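Local atomic coordinates of F5/8 type C domain protein (Bacteroides ovatus, PDB entry 4ZRX), a protein that probably hydrolyses alpha-L-fucosidic linkages in glycans, through a TIM-barrel glycosidase domain that is followed by beta-sandwich domains. Residues D358-N363 and S384-V389; K366-T371 and A376-K381; F404-L409 and R427-P432; N437-R442 and S453-Y458. All coordinates share one frame; numbering follows the deposited sequence. Where two conformers were deposited one is given.

Interaction 1. Residues D358-N363 and S384-V389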
loop_
_atom_site.group_PDB
_atom_site.type_symbol
_atom_site.label_atom_id
_atom_site.label_comp_id
_atom_site.label_asym_id
_atom_site.label_seq_id
_atom_site.Cartn_x
_atom_site.Cartn_y
_atom_site.Cartn_z
ATOM N N ASP A 358 0.551 -13.156 -20.753
ATOM C CA ASP A 358 1.354 -13.370 -21.921
ATOM C C ASP A 358 2.724 -12.666 -21.878
ATOM O O ASP A 358 2.881 -11.532 -22.317
ATOM C CB ASP A 358 0.554 -12.889 -23.123
ATOM C CG ASP A 358 1.242 -13.202 -24.447
ATOM O OD1 ASP A 358 2.242 -13.960 -24.513
ATOM O OD2 ASP A 358 0.785 -12.672 -25.434
ATOM N N ASN A 359 3.708 -13.349 -21.318
ATOM C CA ASN A 359 5.055 -12.859 -21.296
ATOM C C ASN A 359 5.616 -12.869 -22.710
ATOM O O ASN A 359 5.623 -13.884 -23.354
ATOM C CB ASN A 359 5.868 -13.764 -20.394
ATOM C CG ASN A 359 7.276 -13.334 -20.241
ATOM O OD1 ASN A 359 7.742 -12.304 -20.781
ATOM N ND2 ASN A 359 7.983 -14.150 -19.498
ATOM N N ARG A 360 6.062 -11.733 -23.178
ATOM C CA ARG A 360 6.503 -11.567 -24.547
ATOM C C ARG A 360 7.976 -11.894 -24.768
ATOM O O ARG A 360 8.414 -12.000 -25.907
ATOM C CB ARG A 360 6.183 -10.175 -25.068
ATOM C CG ARG A 360 4.677 -9.735 -24.966
ATOM C CD ARG A 360 3.710 -10.686 -25.699
ATOM N NE ARG A 360 4.004 -10.728 -27.098
ATOM C CZ ARG A 360 3.261 -11.361 -27.996
ATOM N NH1 ARG A 360 2.198 -12.089 -27.641
ATOM N NH2 ARG A 360 3.616 -11.301 -29.252
ATOM N N VAL A 361 8.735 -12.035 -23.698
ATOM C CA VAL A 361 10.160 -12.362 -23.783
ATOM C C VAL A 361 10.252 -13.890 -24.007
ATOM O O VAL A 361 9.689 -14.665 -23.247
ATOM C CB VAL A 361 10.914 -11.970 -22.535
ATOM C CG1 VAL A 361 12.343 -12.427 -22.534
ATOM C CG2 VAL A 361 10.866 -10.443 -22.397
ATOM N N LYS A 362 11.048 -14.254 -24.989
ATOM C CA LYS A 362 11.440 -15.632 -25.180
ATOM C C LYS A 362 12.789 -15.751 -24.436
ATOM O O LYS A 362 13.651 -14.879 -24.492
ATOM C CB LYS A 362 11.689 -15.854 -26.673
ATOM C CG LYS A 362 10.549 -15.512 -27.580
ATOM C CD LYS A 362 10.937 -15.809 -29.090
ATOM C CE LYS A 362 10.972 -17.280 -29.328
ATOM N NZ LYS A 362 11.181 -17.593 -30.774
ATOM N N ASN A 363 12.975 -16.846 -23.798
ATOM C CA ASN A 363 14.263 -17.176 -23.220
ATOM C C ASN A 363 14.740 -16.162 -22.198
ATOM O O ASN A 363 15.922 -15.941 -22.066
ATOM C CB ASN A 363 15.263 -17.507 -24.297
ATOM C CG ASN A 363 14.673 -18.485 -25.327
ATOM O OD1 ASN A 363 14.341 -19.642 -24.980
ATOM N ND2 ASN A 363 14.534 -18.055 -26.569
ATOM N N SER A 384 5.058 -8.244 -30.948
ATOM C CA SER A 384 4.931 -7.832 -29.521
ATOM C C SER A 384 4.777 -6.335 -29.430
ATOM O O SER A 384 5.474 -5.648 -30.141
ATOM C CB SER A 384 6.195 -8.175 -28.750
ATOM O OG SER A 384 6.266 -9.551 -28.622
ATOM N N GLU A 385 3.837 -5.892 -28.598
ATOM C CA GLU A 385 3.669 -4.519 -28.125
ATOM C C GLU A 385 3.753 -4.611 -26.611
ATOM O O GLU A 385 3.060 -5.448 -25.998
ATOM C CB GLU A 385 2.284 -3.985 -28.502
ATOM C CG GLU A 385 2.067 -2.547 -28.059
ATOM C CD GLU A 385 0.784 -1.904 -28.596
ATOM O OE1 GLU A 385 -0.230 -2.606 -28.803
ATOM O OE2 GLU A 385 0.787 -0.674 -28.762
ATOM N N ILE A 386 4.632 -3.818 -26.001
ATOM C CA ILE A 386 4.888 -3.904 -24.604
ATOM C C ILE A 386 4.896 -2.533 -23.975
ATOM O O ILE A 386 5.239 -1.554 -24.595
ATOM C CB ILE A 386 6.239 -4.631 -24.326
ATOM C CG1 ILE A 386 7.428 -3.997 -25.019
ATOM C CG2 ILE A 386 6.121 -6.073 -24.788
ATOM C CD1 ILE A 386 8.748 -4.467 -24.479
ATOM N N ASN A 387 4.537 -2.484 -22.698
ATOM C CA ASN A 387 4.642 -1.290 -21.882
ATOM C C ASN A 387 5.025 -1.534 -20.435
ATOM O O ASN A 387 4.848 -0.618 -19.568
ATOM C CB ASN A 387 3.339 -0.488 -21.977
ATOM C CG ASN A 387 2.142 -1.255 -21.468
ATOM O OD1 ASN A 387 2.258 -2.301 -20.859
ATOM N ND2 ASN A 387 0.969 -0.696 -21.680
ATOM N N LEU A 388 5.553 -2.748 -20.172
ATOM C CA LEU A 388 5.899 -3.221 -18.861
ATOM C C LEU A 388 7.019 -4.212 -18.986
ATOM O O LEU A 388 6.923 -5.175 -19.751
ATOM C CB LEU A 388 4.677 -3.863 -18.148
ATOM C CG LEU A 388 4.839 -4.638 -16.869
ATOM C CD1 LEU A 388 5.415 -3.814 -15.831
ATOM C CD2 LEU A 388 3.481 -5.241 -16.452
ATOM N N VAL A 389 8.066 -3.959 -18.245
ATOM C CA VAL A 389 9.220 -4.885 -18.139
ATOM C C VAL A 389 9.413 -5.230 -16.687
ATOM O O VAL A 389 9.324 -4.356 -15.808
ATOM C CB VAL A 389 10.457 -4.288 -18.785
ATOM C CG1 VAL A 389 11.739 -5.091 -18.521
ATOM C CG2 VAL A 389 10.237 -4.146 -20.243
#

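Interaction 2. Residues K366-T371 and A376-K381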
loop_
_atom_site.group_PDB
_atom_site.type_symbol
_atom_site.label_atom_id
_atom_site.label_comp_id
_atom_site.label_asym_id
_atom_site.label_seq_id
_atom_site.Cartn_x
_atom_site.Cartn_y
_atom_site.Cartn_z
ATOM N N LYS A 366 17.442 -17.032 -19.121
ATOM C CA LYS A 366 18.820 -17.223 -19.347
ATOM C C LYS A 366 19.529 -16.481 -18.263
ATOM O O LYS A 366 19.534 -15.219 -18.301
ATOM C CB LYS A 366 19.221 -16.680 -20.729
ATOM C CG LYS A 366 20.673 -16.857 -21.080
ATOM C CD LYS A 366 20.948 -16.483 -22.550
ATOM C CE LYS A 366 22.408 -16.762 -22.945
ATOM N NZ LYS A 366 22.652 -16.581 -24.428
ATOM N N TYR A 367 20.174 -17.208 -17.354
ATOM C CA TYR A 367 20.832 -16.597 -16.222
ATOM C C TYR A 367 22.004 -15.763 -16.754
ATOM O O TYR A 367 22.803 -16.231 -17.603
ATOM C CB TYR A 367 21.278 -17.687 -15.266
ATOM C CG TYR A 367 21.723 -17.304 -13.874
ATOM C CD1 TYR A 367 23.056 -16.929 -13.609
ATOM C CD2 TYR A 367 20.858 -17.406 -12.796
ATOM C CE1 TYR A 367 23.496 -16.670 -12.288
ATOM C CE2 TYR A 367 21.283 -17.138 -11.490
ATOM C CZ TYR A 367 22.589 -16.763 -11.250
ATOM O OH TYR A 367 23.021 -16.558 -9.993
ATOM N N TRP A 368 22.117 -14.543 -16.272
ATOM C CA TRP A 368 23.044 -13.567 -16.826
ATOM C C TRP A 368 23.954 -13.033 -15.745
ATOM O O TRP A 368 23.467 -12.436 -14.776
ATOM C CB TRP A 368 22.248 -12.463 -17.510
ATOM C CG TRP A 368 23.092 -11.371 -18.020
ATOM C CD1 TRP A 368 24.377 -11.462 -18.543
ATOM C CD2 TRP A 368 22.718 -10.027 -18.114
ATOM N NE1 TRP A 368 24.800 -10.226 -18.930
ATOM C CE2 TRP A 368 23.803 -9.328 -18.683
ATOM C CE3 TRP A 368 21.549 -9.331 -17.805
ATOM C CZ2 TRP A 368 23.771 -7.947 -18.888
ATOM C CZ3 TRP A 368 21.515 -7.958 -18.017
ATOM C CH2 TRP A 368 22.617 -7.301 -18.584
ATOM N N SER A 369 25.254 -13.317 -15.873
ATOM C CA SER A 369 26.235 -12.825 -14.946
ATOM C C SER A 369 26.988 -11.663 -15.598
ATOM O O SER A 369 27.575 -11.848 -16.679
ATOM C CB SER A 369 27.219 -13.914 -14.606
ATOM O OG SER A 369 26.564 -15.048 -14.108
ATOM N N THR A 370 27.055 -10.515 -14.952
ATOM C CA THR A 370 27.676 -9.353 -15.571
ATOM C C THR A 370 28.261 -8.391 -14.599
ATOM O O THR A 370 27.808 -8.265 -13.493
ATOM C CB THR A 370 26.646 -8.586 -16.508
ATOM O OG1 THR A 370 27.329 -7.621 -17.321
ATOM C CG2 THR A 370 25.586 -7.914 -15.735
ATOM N N THR A 371 29.232 -7.616 -15.058
ATOM C CA THR A 371 29.714 -6.485 -14.298
ATOM C C THR A 371 29.241 -5.215 -14.957
ATOM O O THR A 371 28.474 -5.254 -15.925
ATOM C CB THR A 371 31.259 -6.477 -14.239
ATOM O OG1 THR A 371 31.778 -6.432 -15.576
ATOM C CG2 THR A 371 31.738 -7.742 -13.570
ATOM N N ALA A 376 22.665 -7.457 -22.200
ATOM C CA ALA A 376 22.081 -8.699 -22.636
ATOM C C ALA A 376 20.884 -8.352 -23.484
ATOM O O ALA A 376 20.136 -7.441 -23.169
ATOM C CB ALA A 376 21.704 -9.554 -21.463
ATOM N N VAL A 377 20.711 -9.080 -24.596
ATOM C CA VAL A 377 19.588 -8.903 -25.483
ATOM C C VAL A 377 18.648 -10.100 -25.357
ATOM O O VAL A 377 19.104 -11.271 -25.293
ATOM C CB VAL A 377 20.119 -8.706 -26.959
ATOM C CG1 VAL A 377 19.015 -8.744 -27.983
ATOM C CG2 VAL A 377 20.928 -7.415 -27.117
ATOM N N TYR A 378 17.353 -9.841 -25.391
ATOM C CA TYR A 378 16.304 -10.816 -25.338
ATOM C C TYR A 378 15.378 -10.653 -26.530
ATOM O O TYR A 378 14.870 -9.578 -26.810
ATOM C CB TYR A 378 15.493 -10.679 -24.047
ATOM C CG TYR A 378 16.326 -10.845 -22.792
ATOM C CD1 TYR A 378 17.027 -9.793 -22.245
ATOM C CD2 TYR A 378 16.360 -12.044 -22.121
ATOM C CE1 TYR A 378 17.786 -9.962 -21.144
ATOM C CE2 TYR A 378 17.124 -12.214 -20.999
ATOM C CZ TYR A 378 17.825 -11.206 -20.485
ATOM O OH TYR A 378 18.624 -11.372 -19.348
ATOM N N ALA A 379 15.122 -11.737 -27.243
ATOM C CA ALA A 379 14.141 -11.735 -28.330
ATOM C C ALA A 379 12.750 -11.687 -27.706
ATOM O O ALA A 379 12.475 -12.321 -26.650
ATOM C CB ALA A 379 14.285 -13.033 -29.191
ATOM N N LEU A 380 11.876 -10.966 -28.373
ATOM C CA LEU A 380 10.451 -10.991 -28.114
ATOM C C LEU A 380 9.701 -11.882 -29.064
ATOM O O LEU A 380 10.186 -12.151 -30.194
ATOM C CB LEU A 380 9.908 -9.563 -28.148
ATOM C CG LEU A 380 10.641 -8.601 -27.199
ATOM C CD1 LEU A 380 10.097 -7.170 -27.352
ATOM C CD2 LEU A 380 10.538 -9.056 -25.763
ATOM N N LYS A 381 8.530 -12.360 -28.642
ATOM C CA LYS A 381 7.567 -13.055 -29.508
ATOM C C LYS A 381 7.164 -12.151 -30.677
ATOM O O LYS A 381 7.190 -10.896 -30.583
ATOM C CB LYS A 381 6.292 -13.492 -28.773
ATOM C CG LYS A 381 6.501 -14.553 -27.733
ATOM C CD LYS A 381 5.182 -14.840 -27.044
ATOM C CE LYS A 381 5.357 -15.905 -26.053
ATOM N NZ LYS A 381 4.139 -16.060 -25.243
HETATM O O HOH W 1 17.689 -13.261 -17.723
HETATM O O HOH W 2 20.492 -13.062 -20.670
#

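Interaction 3. Residues F404-L409 and R427-P432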
loop_
_atom_site.group_PDB
_atom_site.type_symbol
_atom_site.label_atom_id
_atom_site.label_comp_id
_atom_site.label_asym_id
_atom_site.label_seq_id
_atom_site.Cartn_x
_atom_site.Cartn_y
_atom_site.Cartn_z
ATOM N N PHE A 404 20.572 0.561 -13.886
ATOM C CA PHE A 404 20.378 -0.213 -15.095
ATOM C C PHE A 404 19.496 0.600 -16.051
ATOM O O PHE A 404 18.781 1.511 -15.658
ATOM C CB PHE A 404 19.744 -1.598 -14.851
ATOM C CG PHE A 404 18.359 -1.551 -14.362
ATOM C CD1 PHE A 404 18.071 -1.420 -12.986
ATOM C CD2 PHE A 404 17.309 -1.692 -15.234
ATOM C CE1 PHE A 404 16.767 -1.368 -12.564
ATOM C CE2 PHE A 404 16.003 -1.668 -14.816
ATOM C CZ PHE A 404 15.728 -1.476 -13.429
ATOM N N THR A 405 19.566 0.205 -17.317
ATOM C CA THR A 405 18.819 0.774 -18.404
ATOM C C THR A 405 18.186 -0.336 -19.226
ATOM O O THR A 405 18.797 -1.379 -19.391
ATOM C CB THR A 405 19.781 1.591 -19.311
ATOM O OG1 THR A 405 20.396 2.594 -18.484
ATOM C CG2 THR A 405 18.997 2.291 -20.454
ATOM N N VAL A 406 16.976 -0.095 -19.745
ATOM C CA VAL A 406 16.271 -1.002 -20.613
ATOM C C VAL A 406 15.888 -0.282 -21.908
ATOM O O VAL A 406 15.410 0.837 -21.900
ATOM C CB VAL A 406 14.976 -1.544 -19.997
ATOM C CG1 VAL A 406 14.412 -2.570 -20.818
ATOM C CG2 VAL A 406 15.253 -2.084 -18.567
ATOM N N GLU A 407 16.200 -0.971 -23.033
ATOM C CA GLU A 407 15.912 -0.495 -24.365
ATOM C C GLU A 407 15.129 -1.545 -25.131
ATOM O O GLU A 407 15.215 -2.718 -24.838
ATOM C CB GLU A 407 17.221 -0.176 -25.094
ATOM C CG GLU A 407 17.977 0.920 -24.403
ATOM C CD GLU A 407 19.432 0.983 -24.796
ATOM O OE1 GLU A 407 20.001 0.015 -25.378
ATOM O OE2 GLU A 407 20.029 2.015 -24.505
ATOM N N ALA A 408 14.284 -1.066 -26.046
ATOM C CA ALA A 408 13.451 -1.909 -26.904
ATOM C C ALA A 408 13.774 -1.615 -28.340
ATOM O O ALA A 408 13.939 -0.434 -28.746
ATOM C CB ALA A 408 12.010 -1.664 -26.619
ATOM N N LEU A 409 13.979 -2.684 -29.105
ATOM C CA LEU A 409 14.308 -2.532 -30.505
ATOM C C LEU A 409 13.065 -2.358 -31.359
ATOM O O LEU A 409 12.327 -3.365 -31.645
ATOM C CB LEU A 409 15.102 -3.715 -30.969
ATOM C CG LEU A 409 15.591 -3.625 -32.399
ATOM C CD1 LEU A 409 16.367 -2.379 -32.652
ATOM C CD2 LEU A 409 16.444 -4.857 -32.735
ATOM N N ARG A 427 11.693 -6.021 -9.846
ATOM C CA ARG A 427 11.530 -4.618 -10.175
ATOM C C ARG A 427 10.775 -4.551 -11.498
ATOM O O ARG A 427 11.115 -5.296 -12.462
ATOM C CB ARG A 427 12.870 -3.961 -10.334
ATOM C CG ARG A 427 12.848 -2.483 -10.798
ATOM C CD ARG A 427 12.142 -1.570 -9.830
ATOM N NE ARG A 427 12.567 -0.167 -9.985
ATOM C CZ ARG A 427 11.888 0.796 -10.605
ATOM N NH1 ARG A 427 10.665 0.660 -11.087
ATOM N NH2 ARG A 427 12.432 2.003 -10.632
HETATM N N MSE A 428 9.736 -3.730 -11.526
HETATM C CA MSE A 428 8.960 -3.534 -12.738
HETATM C C MSE A 428 9.005 -2.081 -13.171
HETATM O O MSE A 428 9.004 -1.166 -12.339
HETATM C CB MSE A 428 7.542 -4.020 -12.607
HETATM C CG MSE A 428 7.526 -5.481 -12.347
HETATM SE SE MSE A 428 5.837 -6.446 -12.379
HETATM C CE MSE A 428 5.290 -6.162 -10.582
ATOM N N LEU A 429 9.060 -1.906 -14.481
ATOM C CA LEU A 429 9.121 -0.591 -15.135
ATOM C C LEU A 429 8.001 -0.474 -16.119
ATOM O O LEU A 429 7.785 -1.389 -16.935
ATOM C CB LEU A 429 10.439 -0.449 -15.883
ATOM C CG LEU A 429 11.689 -0.275 -15.046
ATOM C CD1 LEU A 429 12.885 -0.403 -15.982
ATOM C CD2 LEU A 429 11.634 1.070 -14.308
ATOM N N ARG A 430 7.265 0.622 -16.055
ATOM C CA ARG A 430 6.215 0.910 -16.959
ATOM C C ARG A 430 6.611 2.103 -17.848
ATOM O O ARG A 430 7.297 3.044 -17.417
ATOM C CB ARG A 430 4.909 1.187 -16.217
ATOM C CG ARG A 430 4.335 -0.071 -15.581
ATOM C CD ARG A 430 2.951 0.108 -15.018
ATOM N NE ARG A 430 2.920 1.019 -13.871
ATOM C CZ ARG A 430 1.794 1.460 -13.298
ATOM N NH1 ARG A 430 0.595 1.142 -13.803
ATOM N NH2 ARG A 430 1.839 2.227 -12.229
ATOM N N PHE A 431 6.080 2.117 -19.060
ATOM C CA PHE A 431 6.456 3.132 -20.041
ATOM C C PHE A 431 5.434 3.163 -21.152
ATOM O O PHE A 431 4.646 2.245 -21.278
ATOM C CB PHE A 431 7.850 2.842 -20.633
ATOM C CG PHE A 431 8.046 1.431 -21.071
ATOM C CD1 PHE A 431 7.752 1.044 -22.332
ATOM C CD2 PHE A 431 8.574 0.490 -20.181
ATOM C CE1 PHE A 431 7.945 -0.268 -22.728
ATOM C CE2 PHE A 431 8.771 -0.845 -20.590
ATOM C CZ PHE A 431 8.422 -1.222 -21.840
ATOM N N PRO A 432 5.466 4.182 -22.009
ATOM C CA PRO A 432 4.459 4.193 -23.098
ATOM C C PRO A 432 4.677 3.035 -24.057
ATOM O O PRO A 432 5.837 2.733 -24.381
ATOM C CB PRO A 432 4.699 5.545 -23.823
ATOM C CG PRO A 432 5.387 6.383 -22.786
ATOM C CD PRO A 432 6.221 5.451 -21.922
#

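Interaction 4. Residues N437-R442 and S453-Y458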
loop_
_atom_site.group_PDB
_atom_site.type_symbol
_atom_site.label_atom_id
_atom_site.label_comp_id
_atom_site.label_asym_id
_atom_site.label_seq_id
_atom_site.Cartn_x
_atom_site.Cartn_y
_atom_site.Cartn_z
ATOM N N ASN A 437 10.871 -5.895 -31.184
ATOM C CA ASN A 437 11.196 -7.326 -31.456
ATOM C C ASN A 437 12.343 -7.857 -30.595
ATOM O O ASN A 437 12.572 -9.075 -30.566
ATOM C CB ASN A 437 11.399 -7.557 -32.937
ATOM C CG ASN A 437 12.676 -6.892 -33.477
ATOM O OD1 ASN A 437 13.764 -7.259 -33.107
ATOM N ND2 ASN A 437 12.527 -5.892 -34.310
ATOM N N LYS A 438 13.015 -6.978 -29.864
ATOM C CA LYS A 438 14.007 -7.335 -28.917
ATOM C C LYS A 438 13.986 -6.336 -27.763
ATOM O O LYS A 438 13.547 -5.194 -27.909
ATOM C CB LYS A 438 15.397 -7.347 -29.533
ATOM C CG LYS A 438 15.669 -8.522 -30.575
ATOM C CD LYS A 438 17.064 -8.407 -31.112
ATOM C CE LYS A 438 17.564 -9.677 -31.917
ATOM N NZ LYS A 438 16.629 -10.337 -32.871
ATOM N N LEU A 439 14.537 -6.780 -26.635
ATOM C CA LEU A 439 14.767 -5.946 -25.496
ATOM C C LEU A 439 16.210 -6.040 -25.156
ATOM O O LEU A 439 16.857 -7.100 -25.331
ATOM C CB LEU A 439 13.908 -6.508 -24.365
ATOM C CG LEU A 439 13.280 -5.667 -23.352
ATOM C CD1 LEU A 439 12.421 -4.505 -23.838
ATOM C CD2 LEU A 439 12.488 -6.638 -22.448
ATOM N N ARG A 440 16.786 -4.964 -24.689
ATOM C CA ARG A 440 18.172 -4.983 -24.230
ATOM C C ARG A 440 18.218 -4.414 -22.832
ATOM O O ARG A 440 17.601 -3.375 -22.593
ATOM C CB ARG A 440 19.044 -4.136 -25.151
ATOM C CG ARG A 440 20.485 -4.098 -24.755
ATOM C CD ARG A 440 21.384 -3.783 -25.920
ATOM N NE ARG A 440 21.234 -2.413 -26.358
ATOM C CZ ARG A 440 21.746 -1.878 -27.460
ATOM N NH1 ARG A 440 22.485 -2.596 -28.293
ATOM N NH2 ARG A 440 21.524 -0.612 -27.716
ATOM N N VAL A 441 18.965 -5.069 -21.930
ATOM C CA VAL A 441 19.147 -4.595 -20.576
ATOM C C VAL A 441 20.627 -4.375 -20.396
ATOM O O VAL A 441 21.459 -5.174 -20.831
ATOM C CB VAL A 441 18.674 -5.643 -19.545
ATOM C CG1 VAL A 441 18.892 -5.139 -18.106
ATOM C CG2 VAL A 441 17.218 -5.988 -19.813
ATOM N N ARG A 442 20.944 -3.223 -19.839
ATOM C CA ARG A 442 22.303 -2.843 -19.528
ATOM C C ARG A 442 22.454 -2.623 -18.032
ATOM O O ARG A 442 21.715 -1.824 -17.465
ATOM C CB ARG A 442 22.662 -1.549 -20.274
ATOM C CG ARG A 442 24.137 -1.207 -20.161
ATOM C CD ARG A 442 24.489 0.052 -20.993
ATOM N NE ARG A 442 24.089 -0.181 -22.387
ATOM C CZ ARG A 442 23.033 0.352 -23.026
ATOM N NH1 ARG A 442 22.238 1.262 -22.496
ATOM N NH2 ARG A 442 22.785 -0.092 -24.251
ATOM N N SER A 453 18.407 -13.094 -13.094
ATOM C CA SER A 453 17.787 -14.400 -13.281
ATOM C C SER A 453 16.565 -14.413 -14.159
ATOM O O SER A 453 16.178 -15.470 -14.712
ATOM C CB SER A 453 17.452 -15.037 -11.933
ATOM O OG SER A 453 16.693 -14.140 -11.159
ATOM N N GLN A 454 15.924 -13.289 -14.300
ATOM C CA GLN A 454 14.801 -13.209 -15.249
ATOM C C GLN A 454 14.585 -11.811 -15.773
ATOM O O GLN A 454 14.645 -10.825 -15.033
ATOM C CB GLN A 454 13.498 -13.705 -14.644
ATOM C CG GLN A 454 12.366 -13.759 -15.710
ATOM C CD GLN A 454 11.060 -14.449 -15.303
ATOM O OE1 GLN A 454 10.358 -14.926 -16.163
ATOM N NE2 GLN A 454 10.719 -14.452 -14.028
ATOM N N VAL A 455 14.234 -11.764 -17.058
ATOM C CA VAL A 455 13.652 -10.607 -17.669
ATOM C C VAL A 455 12.394 -11.041 -18.368
ATOM O O VAL A 455 12.391 -12.050 -19.119
ATOM C CB VAL A 455 14.653 -10.020 -18.718
ATOM C CG1 VAL A 455 14.055 -8.837 -19.487
ATOM C CG2 VAL A 455 15.917 -9.548 -17.999
ATOM N N ALA A 456 11.330 -10.273 -18.185
ATOM C CA ALA A 456 10.008 -10.567 -18.726
ATOM C C ALA A 456 9.375 -9.252 -19.213
ATOM O O ALA A 456 9.809 -8.151 -18.817
ATOM C CB ALA A 456 9.129 -11.252 -17.727
ATOM N N ALA A 457 8.395 -9.324 -20.107
ATOM C CA ALA A 457 7.751 -8.115 -20.631
ATOM C C ALA A 457 6.342 -8.387 -21.032
ATOM O O ALA A 457 6.003 -9.522 -21.467
ATOM C CB ALA A 457 8.529 -7.536 -21.812
ATOM N N TYR A 458 5.504 -7.386 -20.851
ATOM C CA TYR A 458 4.063 -7.528 -20.981
ATOM C C TYR A 458 3.450 -6.258 -21.524
ATOM O O TYR A 458 4.067 -5.204 -21.566
ATOM C CB TYR A 458 3.411 -7.820 -19.603
ATOM C CG TYR A 458 4.015 -8.955 -18.827
ATOM C CD1 TYR A 458 5.068 -8.733 -17.960
ATOM C CD2 TYR A 458 3.540 -10.282 -18.981
ATOM C CE1 TYR A 458 5.638 -9.771 -17.271
ATOM C CE2 TYR A 458 4.088 -11.321 -18.217
ATOM C CZ TYR A 458 5.189 -11.056 -17.442
ATOM O OH TYR A 458 5.694 -12.085 -16.690
#

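Interaction 1. Residues D358-N363 and S384-V389
Arg360 meets Ser384 side-on, with two of its nitrogens on a single oxygen. Arg360 NE donates to Ser384 OG at 3.0 Å, nearly straight (161°). NH2 of Arg360 reaches the same Ser384 OG at 3.2 Å, along a more bent path (142°). OG lies at the guanidinium edge, almost in its plane. Closer to the backbone, Arg360 CG rests 3.9 Å from Ile386 CG2. The arginine chain is bent at chi2 and chi3, which brings NE round to the serine. At another point of its edge, NH1 of Arg360 forms a salt bridge with Asp358 OD2 at 2.7 Å. The two partners together fix the guanidinium rotation. Ser384 OG also bonds to the backbone O of Lys381, and Lys381 NZ pairs with Asp358 OD1. One residue before the arginine, Asn359 OD1 accepts from Val361 N at 3.1 Å and also from Ala457 N of strand 450-458. The first bond closes an Asx turn in the linker after helix 339-356, where the chain passes from the TIM barrel into the beta-sandwich.

Interaction 2. Residues K366-T371 and A376-K381
The Trp368 indole carries a methyl group on each face. Ala376 CB sits over the centre of the Trp368 six-membered ring, 3.4 Å from its centroid and 7° off the normal, a close CH-pi contact. On the opposite face lies Thr370 CG2, offset toward the rim. This is packing between the two sheets of a beta-sandwich: strand 368-370 is an outermost strand of one, strand 374-381 an outermost strand of the other. The hydroxyl of Tyr378 comes in obliquely, OH being 3.9 Å from Trp368 CE3. The indole reaches across because its CG stands opposite the backbone N (chi1 176°), and it also touches Val441 and Ile443 of strand 438-446. Tyr378 is buried and packs on Val455 of the facing sheet. Its phenol oxygen points to the loop before strand 368-370, but Lys366 O is too far for a direct bond. A second water makes weak bonds to both oxygens. The better-placed water accepts from Tyr378 OH at 2.7 Å and donates to Lys366 O at 2.8 Å.

Interaction 3. Residues F404-L409 and R427-P432
Strands 404-409 and 427-431 face each other across a sandwich, their axes 10.3 Å apart at closest and 47° from parallel. The contact is made by apolar groups. In the conformer given, Leu429 CD1 lies 3.6 Å from Phe404 CE2 and 3.9 Å from Val406 CG2; a second conformer makes these contacts less certain. Leu429 and Phe404 extend from opposite directions and meet between the strands. Val406 CG2 lies at the edge of the phenyl ring, in its plane. Arg427 adds its aliphatic part: CG comes to the ring edge, 4.0 Å from Phe404 CZ. The guanidinium turns back, and NH1 of Arg427 makes a weak bond to the backbone O of Met428 (a selenomethionine). Around this core, Phe404 also touches Leu391 of strand 388-393 and Ile443 of strand 438-446. Val406 packs on Val417 of strand 413-420. Strand 427-431 lies at the margin of its sheet, where Arg430 forms a salt bridge with Asp313 of helix 308-316.

Interaction 4. Residues N437-R442 and S453-Y458
Leu439 and Val441 of one strand meet Val455 and Ala457 of the other through aliphatic groups. Leu439 CD2 does most of the touching: it is 4.0 Å from Val455 CG1 and 4.1 Å from Ala457 CB. A single methyl thus bears on two residues of the facing strand. The second pairing is methyl to methyl, Val441 CG2 lying 4.2 Å from Val455 CG2. Val455 therefore uses both branches, CG1 for Leu439 and CG2 for Val441. All four residues are buried. Val361 of the linker and Val389 of strand 388-393 also pack against Leu439.

Polar interactions line the outer side of strand 438-442. Arg440 points away from the facing strand. Its NH2 and that of Arg442 both form salt bridges with Glu407 OE1, and Arg442 NH2 also pairs with Glu375. Arg440 further makes a cation-pi contact with Trp414. On the other strand, Ser453 and Gln454 form a classic beta bulge opposite Gln392, and Gln454 NE2 bonds to Gln392 OE1. The buried Tyr458 meets Phe356 of helix 339-356 edge-to-face.

The strand axes come within 9.6 Å of each other, and their N-to-C directions are 136° apart, roughly antiparallel. An apolar layer between two such sheets is typical of a beta-sandwich core.

The four contacts belong to the beta-sandwich that follows the TIM barrel. Interactions 2, 3 and 4 each join its two four-stranded antiparallel sheets. Interaction 1 ties the linker after helix 339-356 to strand 384-386, which pairs with 433-436, just before strand 388-393 of the sandwich. Along the chain, interaction 2 is nested within interaction 1; interactions 3 and 4 follow in series. Interaction 4 is central, its centre about 7 Å from those of interactions 1 and 2 and 8 Å from that of interaction 3. It touches all three, whereas interactions 2 and 3 do not touch. The contacts thus form one cluster in the domain beside the probable catalytic barrel.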